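Long-range contacts in SnoK (Streptomyces nogalater, PDB 5EPA), which acts as a carbocyclase in nogalamycin biosynthesis, a non-heme iron enzyme that binds 2-oxoglutarate beside its iron: residues A[157-162]-A[223-228]; A[151-156]-A[206-211]; A[36-41]-A[164-169]. All blocks are in the same frame, centred on the assembly; numbering follows the deposited sequence.

Contact 1. Residues A[157-162]-A[223-228]; sequences VPVERG and MAEANT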
ATOM      1  N   VAL A 157      10.124 -11.788   2.273  1.00 27.71           N
ATOM      2  CA  VAL A 157       9.165 -11.648   3.400  1.00 27.47           C
ATOM      3  C   VAL A 157       8.439 -12.950   3.737  1.00 28.16           C
ATOM      4  O   VAL A 157       7.272 -13.141   3.385  1.00 27.53           O
ATOM      5  CB  VAL A 157       8.150 -10.535   3.141  1.00 26.57           C
ATOM      6  CG1 VAL A 157       7.454 -10.177   4.430  1.00 26.95           C
ATOM      7  CG2 VAL A 157       8.822  -9.284   2.607  1.00 25.85           C
ATOM      8  N   PRO A 158       9.144 -13.868   4.408  1.00 29.56           N
ATOM      9  CA  PRO A 158       8.458 -15.025   4.910  1.00 30.12           C
ATOM     10  C   PRO A 158       7.552 -14.533   5.999  1.00 29.72           C
ATOM     11  O   PRO A 158       7.684 -13.407   6.438  1.00 28.12           O
ATOM     12  CB  PRO A 158       9.575 -15.913   5.465  1.00 31.41           C
ATOM     13  CG  PRO A 158      10.681 -14.968   5.784  1.00 31.65           C
ATOM     14  CD  PRO A 158      10.554 -13.812   4.826  1.00 30.37           C
ATOM     15  N   VAL A 159       6.666 -15.399   6.467  1.00 30.76           N
ATOM     16  CA  VAL A 159       5.609 -14.998   7.377  1.00 31.14           C
ATOM     17  C   VAL A 159       6.082 -14.221   8.610  1.00 31.69           C
ATOM     18  O   VAL A 159       5.570 -13.121   8.932  1.00 31.50           O
ATOM     19  CB  VAL A 159       4.782 -16.236   7.802  1.00 32.10           C
ATOM     20  CG1 VAL A 159       3.851 -15.878   8.937  1.00 32.42           C
ATOM     21  CG2 VAL A 159       3.962 -16.735   6.614  1.00 31.40           C
ATOM     22  N   GLU A 160       7.085 -14.769   9.265  1.00 33.14           N
ATOM     23  CA  GLU A 160       7.574 -14.199  10.505  1.00 34.91           C
ATOM     24  C   GLU A 160       8.442 -12.962  10.325  1.00 32.98           C
ATOM     25  O   GLU A 160       8.856 -12.343  11.306  1.00 31.89           O
ATOM     26  CB  GLU A 160       8.300 -15.275  11.324  1.00 39.64           C
ATOM     27  CG  GLU A 160       9.672 -15.697  10.771  1.00 44.65           C
ATOM     28  CD  GLU A 160       9.651 -16.609   9.515  1.00 48.95           C
ATOM     29  OE1 GLU A 160       8.585 -17.238   9.157  1.00 46.41           O
ATOM     30  OE2 GLU A 160      10.772 -16.693   8.899  1.00 52.34           O
ATOM     31  N   ARG A 161       8.725 -12.568   9.083  1.00 32.50           N
ATOM     32  CA  ARG A 161       9.455 -11.297   8.852  1.00 32.31           C
ATOM     33  C   ARG A 161       8.514 -10.105   8.695  1.00 30.03           C
ATOM     34  O   ARG A 161       8.906  -9.072   8.200  1.00 30.05           O
ATOM     35  CB  ARG A 161      10.403 -11.395   7.645  1.00 34.45           C
ATOM     36  CG  ARG A 161      11.450 -10.293   7.661  1.00 36.32           C
ATOM     37  CD  ARG A 161      12.541 -10.354   6.618  1.00 38.54           C
ATOM     38  NE  ARG A 161      13.139 -11.659   6.469  1.00 42.32           N
ATOM     39  CZ  ARG A 161      14.130 -11.924   5.619  1.00 43.90           C
ATOM     40  NH1 ARG A 161      14.655 -10.958   4.853  1.00 43.27           N
ATOM     41  NH2 ARG A 161      14.580 -13.173   5.541  1.00 46.48           N
ATOM     42  N   GLY A 162       7.242 -10.278   9.038  1.00 28.59           N
ATOM     43  CA  GLY A 162       6.273  -9.187   8.945  1.00 27.31           C
ATOM     44  C   GLY A 162       5.450  -9.163   7.674  1.00 26.07           C
ATOM     45  O   GLY A 162       5.235  -8.107   7.071  1.00 26.21           O
ATOM     46  N   MET A 223      -3.718  -6.366   7.097  1.00 23.09           N
ATOM     47  CA  MET A 223      -2.923  -6.196   8.294  1.00 24.15           C
ATOM     48  C   MET A 223      -1.511  -6.736   8.029  1.00 23.31           C
ATOM     49  O   MET A 223      -1.258  -7.247   6.954  1.00 22.88           O
ATOM     50  CB  MET A 223      -3.626  -6.920   9.458  1.00 26.92           C
ATOM     51  CG  MET A 223      -3.519  -8.439   9.393  1.00 29.48           C
ATOM     52  SD  MET A 223      -4.931  -9.256  10.155  1.00 37.05           S
ATOM     53  CE  MET A 223      -6.124  -9.098   8.815  1.00 35.85           C
ATOM     54  N   ALA A 224      -0.615  -6.660   9.008  1.00 23.44           N
ATOM     55  CA  ALA A 224       0.685  -7.331   8.891  1.00 24.67           C
ATOM     56  C   ALA A 224       1.198  -7.887  10.200  1.00 25.64           C
ATOM     57  O   ALA A 224       0.918  -7.358  11.244  1.00 25.78           O
ATOM     58  CB  ALA A 224       1.723  -6.385   8.307  1.00 24.25           C
ATOM     59  N   GLU A 225       1.997  -8.936  10.104  1.00 27.77           N
ATOM     60  CA  GLU A 225       2.654  -9.555  11.263  1.00 29.49           C
ATOM     61  C   GLU A 225       3.700  -8.663  11.846  1.00 26.81           C
ATOM     62  O   GLU A 225       4.257  -7.824  11.165  1.00 25.16           O
ATOM     63  CB  GLU A 225       3.432 -10.815  10.855  1.00 33.47           C
ATOM     64  CG  GLU A 225       2.624 -11.900  10.199  1.00 37.54           C
ATOM     65  CD  GLU A 225       1.469 -12.314  11.077  1.00 41.06           C
ATOM     66  OE1 GLU A 225       1.744 -12.862  12.155  1.00 43.72           O
ATOM     67  OE2 GLU A 225       0.301 -12.059  10.684  1.00 46.95           O
ATOM     68  N   ALA A 226       3.989  -8.878  13.111  1.00 26.36           N
ATOM     69  CA  ALA A 226       5.242  -8.399  13.699  1.00 26.37           C
ATOM     70  C   ALA A 226       6.422  -9.051  12.975  1.00 26.81           C
ATOM     71  O   ALA A 226       6.310 -10.162  12.440  1.00 27.23           O
ATOM     72  CB  ALA A 226       5.293  -8.776  15.171  1.00 27.34           C
ATOM     73  N   ASN A 227       7.561  -8.392  12.965  1.00 26.75           N
ATOM     74  CA  ASN A 227       8.770  -9.012  12.455  1.00 27.16           C
ATOM     75  C   ASN A 227       9.490  -9.603  13.619  1.00 28.33           C
ATOM     76  O   ASN A 227      10.044  -8.866  14.439  1.00 28.95           O
ATOM     77  CB  ASN A 227       9.667  -7.997  11.723  1.00 26.61           C
ATOM     78  CG  ASN A 227      10.952  -8.620  11.190  1.00 26.87           C
ATOM     79  OD1 ASN A 227      11.222  -9.812  11.388  1.00 26.95           O
ATOM     80  ND2 ASN A 227      11.745  -7.811  10.475  1.00 26.25           N
ATOM     81  N   THR A 228       9.454 -10.939  13.710  1.00 29.50           N
ATOM     82  CA  THR A 228      10.149 -11.699  14.769  1.00 30.75           C
ATOM     83  C   THR A 228      11.287 -12.505  14.195  1.00 31.95           C
ATOM     84  O   THR A 228      11.908 -13.283  14.902  1.00 32.55           O
ATOM     85  CB  THR A 228       9.205 -12.694  15.482  1.00 31.23           C
ATOM     86  OG1 THR A 228       8.596 -13.530  14.490  1.00 31.10           O
ATOM     87  CG2 THR A 228       8.119 -11.949  16.222  1.00 30.88           C
TER

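Contact 2. Residues A[151-156]-A[206-211]; sequences WIALTD and VPVRAG. With AKG (2-oxoglutaric acid), chain H.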
ATOM      1  N   TRP A 151       2.147  -3.235  -3.032  1.00 22.49           N
ATOM      2  CA  TRP A 151       3.050  -3.447  -1.902  1.00 21.94           C
ATOM      3  C   TRP A 151       4.209  -4.233  -2.433  1.00 22.35           C
ATOM      4  O   TRP A 151       4.089  -5.413  -2.726  1.00 23.38           O
ATOM      5  CB  TRP A 151       2.326  -4.197  -0.805  1.00 21.35           C
ATOM      6  CG  TRP A 151       2.990  -4.220   0.544  1.00 21.05           C
ATOM      7  CD1 TRP A 151       2.872  -3.313   1.543  1.00 20.79           C
ATOM      8  CD2 TRP A 151       3.805  -5.273   1.057  1.00 20.96           C
ATOM      9  NE1 TRP A 151       3.591  -3.713   2.640  1.00 20.74           N
ATOM     10  CE2 TRP A 151       4.175  -4.921   2.357  1.00 20.68           C
ATOM     11  CE3 TRP A 151       4.291  -6.474   0.509  1.00 21.47           C
ATOM     12  CZ2 TRP A 151       4.960  -5.743   3.153  1.00 20.87           C
ATOM     13  CZ3 TRP A 151       5.115  -7.271   1.295  1.00 21.84           C
ATOM     14  CH2 TRP A 151       5.440  -6.899   2.601  1.00 21.42           C
ATOM     15  N   ILE A 152       5.299  -3.525  -2.669  1.00 22.71           N
ATOM     16  CA  ILE A 152       6.432  -4.057  -3.389  1.00 23.43           C
ATOM     17  C   ILE A 152       7.438  -4.565  -2.376  1.00 23.74           C
ATOM     18  O   ILE A 152       7.913  -3.805  -1.548  1.00 24.46           O
ATOM     19  CB  ILE A 152       7.079  -2.941  -4.243  1.00 23.58           C
ATOM     20  CG1 ILE A 152       6.055  -2.335  -5.193  1.00 23.44           C
ATOM     21  CG2 ILE A 152       8.243  -3.493  -5.060  1.00 24.46           C
ATOM     22  CD1 ILE A 152       6.415  -0.950  -5.639  1.00 23.70           C
ATOM     23  N   ALA A 153       7.816  -5.817  -2.471  1.00 24.31           N
ATOM     24  CA  ALA A 153       8.806  -6.372  -1.543  1.00 24.93           C
ATOM     25  C   ALA A 153      10.217  -6.088  -2.006  1.00 25.63           C
ATOM     26  O   ALA A 153      10.567  -6.423  -3.133  1.00 25.98           O
ATOM     27  CB  ALA A 153       8.633  -7.868  -1.432  1.00 25.78           C
ATOM     28  N   LEU A 154      11.006  -5.445  -1.146  1.00 25.65           N
ATOM     29  CA  LEU A 154      12.402  -5.157  -1.441  1.00 26.06           C
ATOM     30  C   LEU A 154      13.365  -5.983  -0.586  1.00 26.89           C
ATOM     31  O   LEU A 154      14.569  -5.883  -0.718  1.00 28.31           O
ATOM     32  CB  LEU A 154      12.691  -3.658  -1.328  1.00 25.64           C
ATOM     33  CG  LEU A 154      11.939  -2.784  -2.349  1.00 25.19           C
ATOM     34  CD1 LEU A 154      12.262  -1.306  -2.142  1.00 24.94           C
ATOM     35  CD2 LEU A 154      12.242  -3.156  -3.781  1.00 25.57           C
ATOM     36  N   THR A 155      12.795  -6.796   0.277  1.00 26.86           N
ATOM     37  CA  THR A 155      13.487  -7.913   0.899  1.00 27.23           C
ATOM     38  C   THR A 155      12.589  -9.125   0.729  1.00 27.44           C
ATOM     39  O   THR A 155      11.392  -8.983   0.490  1.00 26.07           O
ATOM     40  CB  THR A 155      13.688  -7.690   2.408  1.00 27.20           C
ATOM     41  OG1 THR A 155      12.426  -7.516   3.067  1.00 27.26           O
ATOM     42  CG2 THR A 155      14.532  -6.447   2.652  1.00 27.64           C
ATOM     43  N   ASP A 156      13.130 -10.318   0.908  1.00 28.38           N
ATOM     44  CA  ASP A 156      12.259 -11.487   1.128  1.00 29.04           C
ATOM     45  C   ASP A 156      11.339 -11.247   2.337  1.00 27.96           C
ATOM     46  O   ASP A 156      11.739 -10.602   3.317  1.00 27.29           O
ATOM     47  CB  ASP A 156      13.068 -12.763   1.392  1.00 30.19           C
ATOM     48  CG  ASP A 156      13.658 -13.344   0.155  1.00 31.59           C
ATOM     49  OD1 ASP A 156      13.312 -12.928  -0.959  1.00 32.15           O
ATOM     50  OD2 ASP A 156      14.521 -14.218   0.279  1.00 34.25           O
ATOM     51  N   VAL A 206       0.195 -13.901   3.205  1.00 24.93           N
ATOM     52  CA  VAL A 206       0.806 -14.004   1.890  1.00 24.73           C
ATOM     53  C   VAL A 206       2.303 -13.678   1.961  1.00 25.63           C
ATOM     54  O   VAL A 206       2.734 -12.548   1.690  1.00 25.84           O
ATOM     55  CB  VAL A 206       0.127 -13.064   0.883  1.00 24.04           C
ATOM     56  CG1 VAL A 206       0.695 -13.264  -0.503  1.00 23.87           C
ATOM     57  CG2 VAL A 206      -1.367 -13.296   0.832  1.00 24.40           C
ATOM     58  N   PRO A 207       3.126 -14.656   2.310  1.00 26.91           N
ATOM     59  CA  PRO A 207       4.551 -14.415   2.265  1.00 27.01           C
ATOM     60  C   PRO A 207       5.022 -14.276   0.832  1.00 27.54           C
ATOM     61  O   PRO A 207       4.423 -14.854  -0.079  1.00 27.23           O
ATOM     62  CB  PRO A 207       5.144 -15.670   2.902  1.00 28.10           C
ATOM     63  CG  PRO A 207       4.108 -16.730   2.692  1.00 28.91           C
ATOM     64  CD  PRO A 207       2.807 -15.985   2.855  1.00 28.32           C
ATOM     65  N   VAL A 208       6.078 -13.483   0.637  1.00 27.67           N
ATOM     66  CA  VAL A 208       6.583 -13.201  -0.704  1.00 28.03           C
ATOM     67  C   VAL A 208       8.095 -13.113  -0.758  1.00 28.41           C
ATOM     68  O   VAL A 208       8.753 -12.926   0.248  1.00 28.35           O
ATOM     69  CB  VAL A 208       6.038 -11.884  -1.249  1.00 27.75           C
ATOM     70  CG1 VAL A 208       4.524 -11.969  -1.417  1.00 27.76           C
ATOM     71  CG2 VAL A 208       6.432 -10.708  -0.368  1.00 27.08           C
ATOM     72  N   ARG A 209       8.617 -13.238  -1.963  1.00 29.16           N
ATOM     73  CA  ARG A 209      10.030 -13.067  -2.232  1.00 30.47           C
ATOM     74  C   ARG A 209      10.326 -11.630  -2.679  1.00 28.07           C
ATOM     75  O   ARG A 209       9.489 -10.970  -3.247  1.00 26.73           O
ATOM     76  CB  ARG A 209      10.464 -14.043  -3.334  1.00 33.16           C
ATOM     77  CG  ARG A 209      10.342 -15.554  -2.995  1.00 36.00           C
ATOM     78  CD  ARG A 209      11.666 -15.910  -2.432  1.00 39.20           C
ATOM     79  NE  ARG A 209      11.991 -17.319  -2.571  1.00 44.57           N
ATOM     80  CZ  ARG A 209      13.199 -17.799  -2.282  1.00 47.87           C
ATOM     81  NH1 ARG A 209      14.149 -16.971  -1.831  1.00 48.70           N
ATOM     82  NH2 ARG A 209      13.454 -19.103  -2.426  1.00 51.64           N
ATOM     83  N   ALA A 210      11.548 -11.184  -2.476  1.00 27.60           N
ATOM     84  CA  ALA A 210      11.982  -9.859  -2.986  1.00 26.81           C
ATOM     85  C   ALA A 210      11.727  -9.754  -4.463  1.00 26.58           C
ATOM     86  O   ALA A 210      12.040 -10.644  -5.224  1.00 27.38           O
ATOM     87  CB  ALA A 210      13.454  -9.618  -2.700  1.00 27.29           C
ATOM     88  N   GLY A 211      11.127  -8.653  -4.869  1.00 25.87           N
ATOM     89  CA  GLY A 211      10.786  -8.437  -6.276  1.00 26.48           C
ATOM     90  C   GLY A 211       9.362  -8.769  -6.629  1.00 26.70           C
ATOM     91  O   GLY A 211       8.864  -8.352  -7.698  1.00 26.85           O
TER
HETATM   92  C1  AKG H 301      -0.457  -0.872   3.085  1.00 13.40           C
HETATM   93  O1  AKG H 301       0.394  -1.018   2.171  1.00 14.55           O
HETATM   94  O2  AKG H 301      -1.605  -0.369   2.958  1.00 14.12           O
HETATM   95  C2  AKG H 301      -0.128  -1.279   4.448  1.00 13.68           C
HETATM   96  O5  AKG H 301      -1.029  -1.100   5.253  1.00 16.29           O
HETATM   97  C3  AKG H 301       1.219  -1.866   4.789  1.00 13.19           C
HETATM   98  C4  AKG H 301       1.526  -2.057   6.277  1.00 12.89           C
HETATM   99  C5  AKG H 301       2.901  -2.726   6.458  1.00 13.44           C
HETATM  100  O3  AKG H 301       3.803  -2.658   5.561  1.00 13.85           O
HETATM  101  O4  AKG H 301       3.150  -3.345   7.496  1.00 12.22           O

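Contact 3. Residues A[36-41]-A[164-169]; sequences QGYVHI and MSYVPG. With AKG (2-oxoglutaric acid), chain H.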
ATOM      1  N   GLN A  36     -11.294 -11.295  -5.083  1.00 30.46           N
ATOM      2  CA  GLN A  36     -10.704 -11.465  -3.737  1.00 29.48           C
ATOM      3  C   GLN A  36     -10.263 -10.158  -3.105  1.00 28.05           C
ATOM      4  O   GLN A  36     -10.186 -10.084  -1.877  1.00 28.67           O
ATOM      5  CB  GLN A  36      -9.524 -12.461  -3.756  1.00 29.32           C
ATOM      6  CG  GLN A  36      -9.818 -13.804  -4.412  1.00 30.54           C
ATOM      7  CD  GLN A  36     -10.863 -14.605  -3.661  1.00 32.64           C
ATOM      8  OE1 GLN A  36     -10.850 -14.659  -2.446  1.00 33.30           O
ATOM      9  NE2 GLN A  36     -11.761 -15.232  -4.381  1.00 33.62           N
ATOM     10  N   GLY A  37      -9.994  -9.142  -3.910  1.00 26.73           N
ATOM     11  CA  GLY A  37      -9.580  -7.831  -3.390  1.00 26.01           C
ATOM     12  C   GLY A  37      -8.064  -7.635  -3.192  1.00 25.29           C
ATOM     13  O   GLY A  37      -7.617  -6.606  -2.725  1.00 23.86           O
ATOM     14  N   TYR A  38      -7.302  -8.671  -3.499  1.00 25.38           N
ATOM     15  CA  TYR A  38      -5.876  -8.625  -3.465  1.00 24.81           C
ATOM     16  C   TYR A  38      -5.367  -9.645  -4.482  1.00 24.85           C
ATOM     17  O   TYR A  38      -6.093 -10.548  -4.892  1.00 26.22           O
ATOM     18  CB  TYR A  38      -5.355  -8.962  -2.059  1.00 24.78           C
ATOM     19  CG  TYR A  38      -5.442 -10.435  -1.755  1.00 26.15           C
ATOM     20  CD1 TYR A  38      -6.658 -11.017  -1.319  1.00 27.17           C
ATOM     21  CD2 TYR A  38      -4.358 -11.268  -1.918  1.00 26.58           C
ATOM     22  CE1 TYR A  38      -6.762 -12.389  -1.047  1.00 27.58           C
ATOM     23  CE2 TYR A  38      -4.457 -12.642  -1.628  1.00 27.10           C
ATOM     24  CZ  TYR A  38      -5.672 -13.182  -1.212  1.00 27.82           C
ATOM     25  OH  TYR A  38      -5.766 -14.519  -0.958  1.00 29.53           O
ATOM     26  N   VAL A  39      -4.105  -9.519  -4.863  1.00 24.19           N
ATOM     27  CA  VAL A  39      -3.444 -10.538  -5.665  1.00 24.25           C
ATOM     28  C   VAL A  39      -1.940 -10.439  -5.566  1.00 23.99           C
ATOM     29  O   VAL A  39      -1.356  -9.355  -5.607  1.00 22.96           O
ATOM     30  CB  VAL A  39      -3.883 -10.506  -7.146  1.00 25.26           C
ATOM     31  CG1 VAL A  39      -3.379  -9.261  -7.882  1.00 24.89           C
ATOM     32  CG2 VAL A  39      -3.425 -11.755  -7.875  1.00 26.17           C
ATOM     33  N   HIS A  40      -1.330 -11.601  -5.466  1.00 24.78           N
ATOM     34  CA  HIS A  40       0.120 -11.748  -5.401  1.00 25.10           C
ATOM     35  C   HIS A  40       0.675 -11.945  -6.801  1.00 25.72           C
ATOM     36  O   HIS A  40       0.357 -12.917  -7.458  1.00 26.12           O
ATOM     37  CB  HIS A  40       0.475 -12.960  -4.523  1.00 25.95           C
ATOM     38  CG  HIS A  40       1.947 -13.298  -4.490  1.00 26.37           C
ATOM     39  ND1 HIS A  40       2.410 -14.560  -4.213  1.00 27.18           N
ATOM     40  CD2 HIS A  40       3.039 -12.545  -4.732  1.00 26.39           C
ATOM     41  CE1 HIS A  40       3.724 -14.567  -4.267  1.00 27.74           C
ATOM     42  NE2 HIS A  40       4.132 -13.353  -4.574  1.00 27.17           N
ATOM     43  N   ILE A  41       1.487 -11.001  -7.260  1.00 25.85           N
ATOM     44  CA  ILE A  41       2.136 -11.120  -8.560  1.00 26.64           C
ATOM     45  C   ILE A  41       3.644 -11.340  -8.371  1.00 26.84           C
ATOM     46  O   ILE A  41       4.348 -10.468  -7.908  1.00 25.70           O
ATOM     47  CB  ILE A  41       1.921  -9.874  -9.398  1.00 26.62           C
ATOM     48  CG1 ILE A  41       0.429  -9.552  -9.496  1.00 27.04           C
ATOM     49  CG2 ILE A  41       2.524 -10.066 -10.777  1.00 27.25           C
ATOM     50  CD1 ILE A  41      -0.422 -10.614 -10.176  1.00 27.87           C
ATOM     51  N   MET A 164       2.234  -9.542   4.991  1.00 25.14           N
ATOM     52  CA  MET A 164       0.867  -9.013   4.966  1.00 25.84           C
ATOM     53  C   MET A 164      -0.156 -10.154   5.061  1.00 25.23           C
ATOM     54  O   MET A 164       0.132 -11.251   4.616  1.00 24.91           O
ATOM     55  CB  MET A 164       0.631  -8.267   3.661  1.00 26.02           C
ATOM     56  CG  MET A 164       1.566  -7.083   3.448  1.00 26.50           C
ATOM     57  SD  MET A 164       1.036  -5.673   4.396  1.00 28.39           S
ATOM     58  CE  MET A 164      -0.266  -5.099   3.331  1.00 27.94           C
ATOM     59  N   SER A 165      -1.331  -9.852   5.610  1.00 24.21           N
ATOM     60  CA  SER A 165      -2.485 -10.717   5.504  1.00 24.75           C
ATOM     61  C   SER A 165      -3.692  -9.936   5.057  1.00 24.49           C
ATOM     62  O   SER A 165      -3.794  -8.746   5.336  1.00 24.85           O
ATOM     63  CB  SER A 165      -2.809 -11.395   6.845  1.00 25.21           C
ATOM     64  OG  SER A 165      -1.758 -12.242   7.250  1.00 24.98           O
ATOM     65  N   TYR A 166      -4.617 -10.620   4.392  1.00 24.61           N
ATOM     66  CA  TYR A 166      -5.789  -9.991   3.748  1.00 24.36           C
ATOM     67  C   TYR A 166      -7.053 -10.773   4.066  1.00 25.15           C
ATOM     68  O   TYR A 166      -7.001 -11.972   4.303  1.00 25.53           O
ATOM     69  CB  TYR A 166      -5.618  -9.976   2.213  1.00 24.17           C
ATOM     70  CG  TYR A 166      -4.317  -9.369   1.783  1.00 23.47           C
ATOM     71  CD1 TYR A 166      -3.191 -10.154   1.657  1.00 23.66           C
ATOM     72  CD2 TYR A 166      -4.209  -7.995   1.515  1.00 23.02           C
ATOM     73  CE1 TYR A 166      -1.980  -9.611   1.295  1.00 23.45           C
ATOM     74  CE2 TYR A 166      -2.993  -7.444   1.112  1.00 22.94           C
ATOM     75  CZ  TYR A 166      -1.879  -8.264   1.003  1.00 23.04           C
ATOM     76  OH  TYR A 166      -0.646  -7.749   0.678  1.00 22.79           O
ATOM     77  N   VAL A 167      -8.172 -10.066   4.141  1.00 25.15           N
ATOM     78  CA  VAL A 167      -9.459 -10.688   4.271  1.00 25.25           C
ATOM     79  C   VAL A 167     -10.096 -10.759   2.861  1.00 25.58           C
ATOM     80  O   VAL A 167     -10.612  -9.769   2.352  1.00 24.66           O
ATOM     81  CB  VAL A 167     -10.354  -9.912   5.242  1.00 25.45           C
ATOM     82  CG1 VAL A 167     -11.712 -10.594   5.392  1.00 26.31           C
ATOM     83  CG2 VAL A 167      -9.697  -9.826   6.600  1.00 25.31           C
ATOM     84  N   PRO A 168     -10.103 -11.967   2.252  1.00 26.26           N
ATOM     85  CA  PRO A 168     -10.687 -12.149   0.927  1.00 26.51           C
ATOM     86  C   PRO A 168     -12.124 -11.631   0.789  1.00 26.64           C
ATOM     87  O   PRO A 168     -12.977 -11.922   1.615  1.00 27.11           O
ATOM     88  CB  PRO A 168     -10.682 -13.671   0.746  1.00 27.13           C
ATOM     89  CG  PRO A 168      -9.608 -14.139   1.639  1.00 26.99           C
ATOM     90  CD  PRO A 168      -9.691 -13.258   2.835  1.00 26.46           C
ATOM     91  N   GLY A 169     -12.371 -10.866  -0.265  1.00 26.16           N
ATOM     92  CA  GLY A 169     -13.712 -10.347  -0.571  1.00 26.62           C
ATOM     93  C   GLY A 169     -14.125  -9.145   0.255  1.00 26.12           C
ATOM     94  O   GLY A 169     -15.206  -8.620   0.068  1.00 26.56           O
TER
HETATM   95  C1  AKG H 301      -0.457  -0.872   3.085  1.00 13.40           C
HETATM   96  O1  AKG H 301       0.394  -1.018   2.171  1.00 14.55           O
HETATM   97  O2  AKG H 301      -1.605  -0.369   2.958  1.00 14.12           O
HETATM   98  C2  AKG H 301      -0.128  -1.279   4.448  1.00 13.68           C
HETATM   99  O5  AKG H 301      -1.029  -1.100   5.253  1.00 16.29           O
HETATM  100  C3  AKG H 301       1.219  -1.866   4.789  1.00 13.19           C
HETATM  101  C4  AKG H 301       1.526  -2.057   6.277  1.00 12.89           C
HETATM  102  C5  AKG H 301       2.901  -2.726   6.458  1.00 13.44           C
HETATM  103  O3  AKG H 301       3.803  -2.658   5.561  1.00 13.85           O
HETATM  104  O4  AKG H 301       3.150  -3.345   7.496  1.00 12.22           O

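Contact 1. Residues A[157-162]-A[223-228]
Asn227 lies alongside Arg161, the two side chains pointing the same way, and its amide meets the aliphatic part of the arginine and not the guanidinium. Its CG stands anti to the backbone N (chi1 179°), which lays the amide beside the Arg161 CA and CG. Asn227 OD1 then rests 3.4 Å from Arg161 CA, and Asn227 ND2 lies 3.8 Å from the Arg161 CG methylene. The polar ends of this amide are engaged by neighbours: OD1 bonds to Ser229 OG, and ND2 to the carbonyls of Lys122 and Ser231, which fixes the rotation of the group. The loop between strands 148-153 and 164-166 of the cupin-type fold contains a type I beta turn, Pro158 to Arg161, and it sits against the chain leaving strand 222-224, which carries His222, an iron ligand. Thr228 N donates to Glu160 O at 2.8 Å. Thr228 OG1, placed between its own backbone N and carbonyl carbon (chi1 54°), comes within 3.6 Å of Glu160 CB. Beside Val159 in the turn, Glu225 CG touches Val159 O at 3.4 Å. Between these side chains the backbones close in, Gly162 CA making a C-H...O contact of 3.3 Å with Glu225 O.

Contact 2. Residues A[151-156]-A[206-211]
Val208 CG2 wedges against Ala153 CB at 3.7 Å and reaches the indole edge of Trp151 at CZ3, 4.0 Å away, in the buried half of the contact. Trp151 has CG anti to its amide nitrogen (chi1 -166°), which turns the ring so that the benzo edge meets the valine and the pyrrole edge meets the ligand. There Trp151 NE1 donates in the ring plane to AKG O3, 3.1 Å away. The same tight side is closed by backbone: Gly211 N bonds to Ala153 O at 2.9 Å and 171°, at the last residue of strand 148-153. Ala210 CB, packed on the Thr155 carbonyl carbon, leads over to the outer side. Toward solvent the hold turns polar. Asp156 OD1 takes the Ala210 N-H almost straight on its anti lone pair at 2.9 Å, whereas Asp156 OD2 forms only a loose salt bridge of 3.5 Å with Arg209 NH1, the carboxylate and guanidinium planes being 72° apart. An alanine in place of Asp156 would probably deprive the Ala210 N-H of its acceptor and leave the Arg209 guanidinium without this counter-charge, freer to turn. The chemistry thus divides: the Asp156 carboxylate joins the loop 206-211 to the strand's exit, while apolar contacts border the indole that binds 2-oxoglutarate.

Contact 3. Residues A[36-41]-A[164-169]
Tyr38 carries CG between its backbone N and carbonyl carbon (chi1 75°), whereas Tyr166 sets its CG anti to the carbonyl carbon (chi1 -53°), and with both rings turned roughly perpendicular at chi2 the two phenols come nearly parallel, planes 2° apart. They are slid past each other, with centroids 4.8 Å apart, so the rings overlap little; each instead receives the other's CB methylene over its face. Tyr38 CB sits 4.1 Å from the Tyr166 ring centroid, and Tyr166 CB the same distance from the centroid of Tyr38, a reciprocal CH-pi pair. The closest atoms of the two tyrosines are Tyr38 CD1 and Tyr166 CB at 3.8 Å. Farther along, Pro168 CG approaches Tyr38 CE1, and the Gln36 side chain, bent at chi2, crosses the proline so that Gln36 OE1 lies 3.3 Å from Pro168 CB. Backbone closes this end: Gly169 N donates to Gln36 O at 2.8 Å, though from above the carbonyl plane, and Pro168 CA adds a C-H...O contact to the same oxygen. At the other end of the 164-169 segment, Met164 SD lies 3.8 Å from AKG C3, lining the cosubstrate pocket. The tyrosine pair lies between the two sheets of the double-stranded beta-helix, the fold of this family. Phe32 of helix 27-36 meets Tyr38 edge-to-face; Val204 and Val206 of strand 204-206 border Tyr38 and Tyr166 respectively, and Tyr166 also touches Val214 of strand 213-217 and His222, an iron ligand on strand 222-224.

All three contacts lie within the PhyH-family region, and their segments interleave along the chain: 36-41, 151-156, 157-162, 164-169, 206-211, 223-228. Contacts 1 and 2 have centres about 11 Å apart and meet where Val157 N probably bonds to Val208 O. Contact 3, with its centre about 14 Å from that of contact 2 and 16 Å from that of contact 1, shares the four-stranded sheet with contact 1, since strands 164-166 and 222-224 are neighbours. Strands 38-41 and 148-153 belong instead to the seven-stranded sheet, each flanking strand 213-217. The contacts therefore join both sheets around 2-oxoglutarate, which is touched by Ala224, Trp151 and Met164, one residue from each contact.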